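Local coordinates for diacylglycerol lipase (Aspergillus oryzae, PDB 5XK2), which probably hydrolyses the ester bonds of mono- and diacylglycerols, as a class 3 lipase of the alpha/beta-hydrolase fold, at residues A[25-30]-A[42-47]; A[104-109]-A[119-124]; A[212-217]-A[245-250]. One frame throughout, in Å; residues are numbered along the deposited sequence.

Overall arrangement
Only contact 1 is buried; contact 2 is partly buried and contact 3 lies at the surface. Contact 1 joins segment 25-30, on helix 14-27, to a loop of the N-terminal region through sulfur and methyl groups, each sulfur belonging to a disulfide. Contact 2 sets the loop after strand 105-106 on a tryptophan of helix 118-138, so its chemistry is aromatic. Contact 3 pairs two loops near the edge of the main sheet formed by strand 240-243 through aliphatic methyls, beside a second subunit. Contacts 2 and 3 touch through a weak hydrogen bond from Gln-105 to Gly-217, whereas contact 1 sits across the chain's centre, about 27 Å from contact 2 and 32 Å from contact 3 (centre to centre).

Contact 1 of 3, residues A[25-30]-A[42-47]; sequences AAATYC and LNCSVG
Ala-27, Cys-30 and Cys-44 meet through sulfur and aliphatic carbon, without a ring between them; the one aromatic ring of the two segments, Tyr-29, turns elsewhere, with Ala-26 O in plane at its edge and its OH bonded to His-152 ND1. The contact belongs to the N-terminal region of an alpha/beta-hydrolase fold, where two disulfides, Cys-30 to Cys-278 and Cys-44 to Cys-49, run close together. Cys-30 SG lies alongside Cys-44, 3.7 Å from its CB. Type I turns shape both sides: one from Ala-27 to Cys-30 leads to the N-cap position of the next helix, held by Cys-30, while Cys-44 to Gly-47 reverses the loop, with a glycine at positive phi. Asn-33 ND2 bonds to both Ala-27 O and Asn-43 O, a polar link between the segments. Both sulfurs stand beside their own backbone N, Cys-44 with chi1 -52°, and this torsion sends Cys-44 SG against Ala-27. A small alanine suits that place, since Cys-44 SG comes within 3.7 Å of Ala-27 CA and 3.8 Å of Ala-27 CB.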
loop_
_atom_site.group_PDB
_atom_site.type_symbol
_atom_site.label_atom_id
_atom_site.label_comp_id
_atom_site.label_asym_id
_atom_site.label_seq_id
_atom_site.Cartn_x
_atom_site.Cartn_y
_atom_site.Cartn_z
ATOM N N ALA A 25 20.530 3.021 1.033
ATOM C CA ALA A 25 19.114 2.793 1.267
ATOM C C ALA A 25 18.522 1.885 0.198
ATOM O O ALA A 25 17.780 0.958 0.504
ATOM C CB ALA A 25 18.360 4.135 1.300
ATOM N N ALA A 26 18.882 2.147 -1.054
ATOM C CA ALA A 26 18.397 1.333 -2.169
ATOM C C ALA A 26 18.816 -0.127 -1.997
ATOM O O ALA A 26 18.043 -1.048 -2.259
ATOM C CB ALA A 26 18.923 1.877 -3.500
ATOM N N ALA A 27 20.047 -0.331 -1.537
ATOM C CA ALA A 27 20.576 -1.670 -1.368
ATOM C C ALA A 27 19.813 -2.494 -0.312
ATOM O O ALA A 27 19.814 -3.721 -0.389
ATOM C CB ALA A 27 22.066 -1.592 -1.019
ATOM N N THR A 28 19.151 -1.826 0.647
ATOM C CA THR A 28 18.418 -2.558 1.688
ATOM C C THR A 28 17.166 -3.232 1.167
ATOM O O THR A 28 16.595 -4.066 1.856
ATOM C CB THR A 28 17.974 -1.663 2.867
ATOM O OG1 THR A 28 16.988 -0.719 2.425
ATOM C CG2 THR A 28 19.170 -0.949 3.459
ATOM N N TYR A 29 16.725 -2.864 -0.038
ATOM C CA TYR A 29 15.557 -3.523 -0.643
ATOM C C TYR A 29 15.906 -4.827 -1.365
ATOM O O TYR A 29 15.016 -5.618 -1.664
ATOM C CB TYR A 29 14.862 -2.596 -1.626
ATOM C CG TYR A 29 14.122 -1.468 -0.957
ATOM C CD1 TYR A 29 12.845 -1.654 -0.467
ATOM C CD2 TYR A 29 14.701 -0.211 -0.828
ATOM C CE1 TYR A 29 12.144 -0.607 0.142
ATOM C CE2 TYR A 29 14.014 0.843 -0.229
ATOM C CZ TYR A 29 12.740 0.637 0.250
ATOM O OH TYR A 29 12.068 1.686 0.840
ATOM N N CYS A 30 17.190 -5.045 -1.639
ATOM C CA CYS A 30 17.636 -6.248 -2.366
ATOM C C CYS A 30 17.749 -7.413 -1.408
ATOM O O CYS A 30 18.542 -7.352 -0.475
ATOM C CB CYS A 30 18.995 -6.017 -3.010
ATOM S SG CYS A 30 19.161 -4.517 -3.984
ATOM N N LEU A 42 28.065 -5.787 -1.247
ATOM C CA LEU A 42 26.771 -5.187 -1.542
ATOM C C LEU A 42 26.597 -5.096 -3.048
ATOM O O LEU A 42 27.510 -4.701 -3.750
ATOM C CB LEU A 42 26.666 -3.789 -0.927
ATOM C CG LEU A 42 26.468 -3.729 0.590
ATOM C CD1 LEU A 42 26.537 -2.275 1.013
ATOM C CD2 LEU A 42 25.126 -4.333 1.016
ATOM N N ASN A 43 25.443 -5.500 -3.544
ATOM C CA ASN A 43 25.176 -5.277 -4.963
ATOM C C ASN A 43 23.684 -5.240 -5.205
ATOM O O ASN A 43 22.909 -5.870 -4.480
ATOM C CB ASN A 43 25.864 -6.344 -5.819
ATOM C CG ASN A 43 25.292 -7.710 -5.618
ATOM O OD1 ASN A 43 24.414 -8.147 -6.379
ATOM N ND2 ASN A 43 25.772 -8.408 -4.590
ATOM N N CYS A 44 23.278 -4.497 -6.235
ATOM C CA CYS A 44 21.862 -4.312 -6.507
ATOM C C CYS A 44 21.560 -4.804 -7.911
ATOM O O CYS A 44 22.036 -4.215 -8.877
ATOM C CB CYS A 44 21.464 -2.839 -6.371
ATOM S SG CYS A 44 22.003 -2.114 -4.743
ATOM N N SER A 45 20.781 -5.879 -7.988
ATOM C CA SER A 45 20.465 -6.549 -9.239
ATOM C C SER A 45 19.860 -5.624 -10.260
ATOM O O SER A 45 20.108 -5.792 -11.453
ATOM C CB SER A 45 19.498 -7.709 -8.980
ATOM O OG SER A 45 20.129 -8.693 -8.193
ATOM N N VAL A 46 19.071 -4.656 -9.793
ATOM C CA VAL A 46 18.390 -3.730 -10.711
ATOM C C VAL A 46 19.262 -2.528 -11.110
ATOM O O VAL A 46 18.838 -1.687 -11.902
ATOM C CB VAL A 46 17.075 -3.209 -10.103
ATOM C CG1 VAL A 46 16.162 -4.385 -9.756
ATOM C CG2 VAL A 46 17.359 -2.373 -8.876
ATOM N N GLY A 47 20.469 -2.439 -10.548
ATOM C CA GLY A 47 21.461 -1.478 -11.002
ATOM C C GLY A 47 21.369 -0.080 -10.426
ATOM O O GLY A 47 21.861 0.867 -11.028
#

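Contact 2 of 3, residues A[104-109]-A[119-124]; sequences PQTDPG and GFWTAW
Pro-108 and Trp-121 mark the closest backbone approach, 7.2 Å from CA to CA, where the chain leaving strand 105-106 passes the first turns of helix 118-138. Between them stands the indole of Trp-121, its CG anti to the backbone N (chi1 -179°), which carries the ring out from the helix to the proline. Pro-108 lays its CB over the middle of the six-membered ring, 3.5 Å from the centroid and only 9° off the normal, a CH-pi contact of good geometry. Proline is apt here: its compact, rigid ring offers C-H groups to the electron-rich indole at little entropic cost. Pro-108 O lies above the plane on the same side, 3.3 Å from Trp-121 CZ2. The opposite face is covered by Trp-124 of the same helix, whose CD1 lies 3.5 Å above the plane, offset toward the rim. The indole is thus held between proline and tryptophan. Thr-106 adds a methyl, CG2, obliquely at 3.9 Å from Trp-121 CD1, its side chain crossing that of Trp-121 at about a right angle.

An Asx turn brackets the proline: Asp-107 OD1 accepts from Gly-109 N at 2.9 Å. On the inner side of the helix, Phe-120 meets Trp-97 of helix 94-98, probably the lid as in related class 3 lipases. Helix 118-138 connects the neighbouring parallel strands 83-89 and 146-152, so the loop packs against the helix of a beta-alpha-beta crossover of the alpha/beta-hydrolase fold.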
loop_
_atom_site.group_PDB
_atom_site.type_symbol
_atom_site.label_atom_id
_atom_site.label_comp_id
_atom_site.label_asym_id
_atom_site.label_seq_id
_atom_site.Cartn_x
_atom_site.Cartn_y
_atom_site.Cartn_z
ATOM N N PRO A 104 0.566 4.537 18.323
ATOM C CA PRO A 104 0.893 4.799 19.730
ATOM C C PRO A 104 2.352 5.155 19.956
ATOM O O PRO A 104 3.237 4.676 19.234
ATOM C CB PRO A 104 0.554 3.478 20.421
ATOM C CG PRO A 104 0.600 2.457 19.343
ATOM C CD PRO A 104 0.122 3.152 18.103
ATOM N N GLN A 105 2.577 5.975 20.987
ATOM C CA GLN A 105 3.909 6.419 21.386
ATOM C C GLN A 105 4.438 5.591 22.549
ATOM O O GLN A 105 3.666 5.001 23.312
ATOM C CB GLN A 105 3.898 7.897 21.774
ATOM C CG GLN A 105 3.525 8.793 20.603
ATOM C CD GLN A 105 3.670 10.245 20.920
ATOM O OE1 GLN A 105 3.618 10.644 22.080
ATOM N NE2 GLN A 105 3.852 11.059 19.888
ATOM N N THR A 106 5.759 5.486 22.627
ATOM C CA THR A 106 6.409 4.760 23.720
ATOM C C THR A 106 7.583 5.587 24.245
ATOM O O THR A 106 8.044 6.498 23.567
ATOM C CB THR A 106 6.875 3.367 23.230
ATOM O OG1 THR A 106 7.203 2.529 24.340
ATOM C CG2 THR A 106 8.087 3.486 22.292
ATOM N N ASP A 107 8.061 5.283 25.454
ATOM C CA ASP A 107 9.201 5.993 26.031
ATOM C C ASP A 107 10.501 5.256 25.688
ATOM O O ASP A 107 10.742 4.161 26.195
ATOM C CB ASP A 107 9.023 6.089 27.566
ATOM C CG ASP A 107 10.112 6.906 28.258
ATOM O OD1 ASP A 107 11.153 7.230 27.653
ATOM O OD2 ASP A 107 9.919 7.232 29.455
ATOM N N PRO A 108 11.319 5.818 24.779
ATOM C CA PRO A 108 12.602 5.240 24.366
ATOM C C PRO A 108 13.737 5.405 25.373
ATOM O O PRO A 108 14.825 4.896 25.107
ATOM C CB PRO A 108 12.909 5.980 23.062
ATOM C CG PRO A 108 12.360 7.340 23.313
ATOM C CD PRO A 108 11.090 7.121 24.119
ATOM N N GLY A 109 13.549 6.201 26.422
ATOM C CA GLY A 109 14.583 6.381 27.428
ATOM C C GLY A 109 15.719 7.258 26.932
ATOM O O GLY A 109 16.879 7.056 27.310
ATOM N N GLY A 119 6.082 1.369 16.910
ATOM C CA GLY A 119 6.452 0.392 15.896
ATOM C C GLY A 119 7.902 0.536 15.466
ATOM O O GLY A 119 8.652 -0.450 15.386
ATOM N N PHE A 120 8.303 1.764 15.159
ATOM C CA PHE A 120 9.662 2.005 14.672
ATOM C C PHE A 120 10.684 1.796 15.785
ATOM O O PHE A 120 11.788 1.275 15.547
ATOM C CB PHE A 120 9.797 3.423 14.108
ATOM C CG PHE A 120 8.932 3.696 12.917
ATOM C CD1 PHE A 120 8.897 2.813 11.838
ATOM C CD2 PHE A 120 8.164 4.845 12.862
ATOM C CE1 PHE A 120 8.086 3.087 10.733
ATOM C CE2 PHE A 120 7.362 5.124 11.771
ATOM C CZ PHE A 120 7.316 4.236 10.706
ATOM N N TRP A 121 10.326 2.193 17.006
ATOM C CA TRP A 121 11.250 2.012 18.123
ATOM C C TRP A 121 11.438 0.516 18.381
ATOM O O TRP A 121 12.548 0.058 18.623
ATOM C CB TRP A 121 10.749 2.715 19.392
ATOM C CG TRP A 121 11.717 2.547 20.558
ATOM C CD1 TRP A 121 11.521 1.813 21.694
ATOM C CD2 TRP A 121 13.028 3.112 20.669
ATOM N NE1 TRP A 121 12.632 1.906 22.515
ATOM C CE2 TRP A 121 13.566 2.696 21.904
ATOM C CE3 TRP A 121 13.794 3.948 19.848
ATOM C CZ2 TRP A 121 14.842 3.076 22.325
ATOM C CZ3 TRP A 121 15.057 4.326 20.268
ATOM C CH2 TRP A 121 15.570 3.893 21.499
ATOM N N THR A 122 10.342 -0.233 18.315
ATOM C CA THR A 122 10.401 -1.694 18.476
ATOM C C THR A 122 11.305 -2.342 17.419
ATOM O O THR A 122 12.133 -3.207 17.747
ATOM C CB THR A 122 8.991 -2.308 18.415
ATOM O OG1 THR A 122 8.214 -1.795 19.509
ATOM C CG2 THR A 122 9.065 -3.839 18.512
ATOM N N ALA A 123 11.175 -1.893 16.174
ATOM C CA ALA A 123 11.989 -2.424 15.085
ATOM C C ALA A 123 13.481 -2.239 15.376
ATOM O O ALA A 123 14.277 -3.157 15.185
ATOM C CB ALA A 123 11.611 -1.761 13.769
ATOM N N TRP A 124 13.861 -1.050 15.835
ATOM C CA TRP A 124 15.249 -0.779 16.178
ATOM C C TRP A 124 15.698 -1.647 17.346
ATOM O O TRP A 124 16.786 -2.204 17.324
ATOM C CB TRP A 124 15.423 0.702 16.520
ATOM C CG TRP A 124 16.652 1.063 17.328
ATOM C CD1 TRP A 124 16.670 1.715 18.532
ATOM C CD2 TRP A 124 18.029 0.831 16.982
ATOM N NE1 TRP A 124 17.961 1.895 18.957
ATOM C CE2 TRP A 124 18.818 1.376 18.021
ATOM C CE3 TRP A 124 18.673 0.225 15.890
ATOM C CZ2 TRP A 124 20.221 1.324 18.012
ATOM C CZ3 TRP A 124 20.059 0.187 15.873
ATOM C CH2 TRP A 124 20.819 0.722 16.929
#

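Contact 3 of 3, residues A[212-217]-A[245-250]; sequences PLLTMG and GYVNFK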
loop_
_atom_site.group_PDB
_atom_site.type_symbol
_atom_site.label_atom_id
_atom_site.label_comp_id
_atom_site.label_asym_id
_atom_site.label_seq_id
_atom_site.Cartn_x
_atom_site.Cartn_y
_atom_site.Cartn_z
ATOM N N PRO A 212 3.095 9.753 11.068
ATOM C CA PRO A 212 1.800 10.006 11.703
ATOM C C PRO A 212 1.494 11.496 11.758
ATOM O O PRO A 212 2.378 12.345 11.511
ATOM C CB PRO A 212 1.982 9.442 13.129
ATOM C CG PRO A 212 3.162 8.560 13.057
ATOM C CD PRO A 212 4.052 9.108 11.985
ATOM N N LEU A 213 0.240 11.807 12.061
ATOM C CA LEU A 213 -0.249 13.179 12.038
ATOM C C LEU A 213 0.307 14.055 13.148
ATOM O O LEU A 213 0.653 13.582 14.246
ATOM C CB LEU A 213 -1.772 13.198 12.143
ATOM C CG LEU A 213 -2.574 12.437 11.092
ATOM C CD1 LEU A 213 -4.057 12.620 11.373
ATOM C CD2 LEU A 213 -2.234 12.962 9.722
ATOM N N LEU A 214 0.351 15.351 12.867
ATOM C CA LEU A 214 0.612 16.344 13.891
ATOM C C LEU A 214 -0.368 16.198 15.052
ATOM O O LEU A 214 0.009 16.364 16.213
ATOM C CB LEU A 214 0.505 17.758 13.306
ATOM C CG LEU A 214 1.527 18.040 12.213
ATOM C CD1 LEU A 214 1.169 19.313 11.446
ATOM C CD2 LEU A 214 2.916 18.134 12.841
ATOM N N THR A 215 -1.629 15.908 14.734
ATOM C CA THR A 215 -2.666 15.806 15.764
ATOM C C THR A 215 -2.506 14.548 16.626
ATOM O O THR A 215 -3.142 14.412 17.672
ATOM C CB THR A 215 -4.087 15.815 15.136
ATOM O OG1 THR A 215 -4.152 14.846 14.084
ATOM C CG2 THR A 215 -4.409 17.184 14.564
ATOM N N MET A 216 -1.635 13.636 16.195
ATOM C CA MET A 216 -1.317 12.449 16.975
ATOM C C MET A 216 -0.117 12.683 17.911
ATOM O O MET A 216 0.373 11.750 18.562
ATOM C CB MET A 216 -1.046 11.269 16.040
ATOM C CG MET A 216 -2.272 10.802 15.279
ATOM S SD MET A 216 -1.771 9.662 13.982
ATOM C CE MET A 216 -3.361 9.110 13.360
ATOM N N GLY A 217 0.369 13.919 17.950
ATOM C CA GLY A 217 1.451 14.284 18.854
ATOM C C GLY A 217 2.854 14.095 18.310
ATOM O O GLY A 217 3.815 13.995 19.074
ATOM N N GLY A 245 12.685 24.157 11.502
ATOM C CA GLY A 245 11.448 24.146 12.290
ATOM C C GLY A 245 10.890 22.744 12.468
ATOM O O GLY A 245 11.133 21.872 11.644
ATOM N N TYR A 246 10.134 22.512 13.548
ATOM C CA TYR A 246 9.635 21.161 13.846
ATOM C C TYR A 246 8.338 20.835 13.093
ATOM O O TYR A 246 7.986 19.667 12.844
ATOM C CB TYR A 246 9.482 21.025 15.357
ATOM C CG TYR A 246 10.838 21.259 15.984
ATOM C CD1 TYR A 246 11.829 20.310 15.837
ATOM C CD2 TYR A 246 11.145 22.443 16.658
ATOM C CE1 TYR A 246 13.085 20.488 16.349
ATOM C CE2 TYR A 246 12.433 22.642 17.199
ATOM C CZ TYR A 246 13.386 21.630 17.033
ATOM O OH TYR A 246 14.672 21.700 17.514
ATOM N N VAL A 247 7.663 21.904 12.707
ATOM C CA VAL A 247 6.515 21.860 11.822
ATOM C C VAL A 247 6.757 22.981 10.836
ATOM O O VAL A 247 6.974 24.123 11.246
ATOM C CB VAL A 247 5.194 22.058 12.560
ATOM C CG1 VAL A 247 4.019 21.978 11.567
ATOM C CG2 VAL A 247 5.056 21.004 13.658
ATOM N N ASN A 248 6.788 22.668 9.549
ATOM C CA ASN A 248 7.021 23.716 8.551
ATOM C C ASN A 248 6.066 23.528 7.401
ATOM O O ASN A 248 6.080 22.479 6.758
ATOM C CB ASN A 248 8.477 23.694 8.058
ATOM C CG ASN A 248 8.854 24.947 7.263
ATOM O OD1 ASN A 248 8.151 25.340 6.341
ATOM N ND2 ASN A 248 9.973 25.568 7.618
ATOM N N PHE A 249 5.214 24.515 7.155
ATOM C CA PHE A 249 4.185 24.348 6.133
ATOM C C PHE A 249 4.645 24.705 4.719
ATOM O O PHE A 249 3.846 24.631 3.768
ATOM C CB PHE A 249 2.957 25.202 6.493
ATOM C CG PHE A 249 2.329 24.838 7.806
ATOM C CD1 PHE A 249 2.056 23.515 8.114
ATOM C CD2 PHE A 249 2.035 25.814 8.736
ATOM C CE1 PHE A 249 1.473 23.169 9.338
ATOM C CE2 PHE A 249 1.451 25.470 9.966
ATOM C CZ PHE A 249 1.179 24.146 10.258
ATOM N N LYS A 250 5.905 25.103 4.543
ATOM C CA LYS A 250 6.342 25.553 3.211
ATOM C C LYS A 250 7.035 24.468 2.394
ATOM O O LYS A 250 7.413 24.694 1.255
ATOM C CB LYS A 250 7.271 26.772 3.343
ATOM C CG LYS A 250 6.588 27.977 3.976
ATOM C CD LYS A 250 5.419 28.455 3.137
ATOM C CE LYS A 250 4.696 29.612 3.862
ATOM N NZ LYS A 250 3.859 30.419 2.942
#
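Leu-214 and Val-247 reach toward each other tip to tip, joining two loops near the edge of the main sheet of the alpha/beta-hydrolase fold formed by strand 240-243: one loop between strands 198-203 and 224-227, the other following strand 240-243. The close part is methyl against methyl. Leu-214 CD2 lies 3.7 Å from Val-247 CG2, and Leu-214 CD1 is 3.9 Å from Val-247 CG1, so both branches of each residue take part. Val-247 presents this pair of methyls because CG1 stands anti to the backbone N (chi1 -179°) and CG2 anti to the carbonyl carbon. Branched aliphatic residues suit such a junction, having no polar end to satisfy.

The outer side is looser. Exposed Phe-249 comes only to 4.4 Å, with CE1 at the ring edge facing Leu-214 CD1, near the ring plane. The leucine is carried by a short 3-10 segment, 214-216, closed by Gly-217, whose positive phi would bring a side chain against the preceding carbonyl. On the other flank of this turn Leu-213 and Met-216 pack on Leu-263 of the second subunit.

Across from it, in segment 245-250, Asn-248 ND2 bonds back to Asp-244 O, while Asn-248 OD1 forms an Asx turn, accepting from Lys-250 N at 2.9 Å, in the carbonyl plane, with an N-H...O angle of 161°.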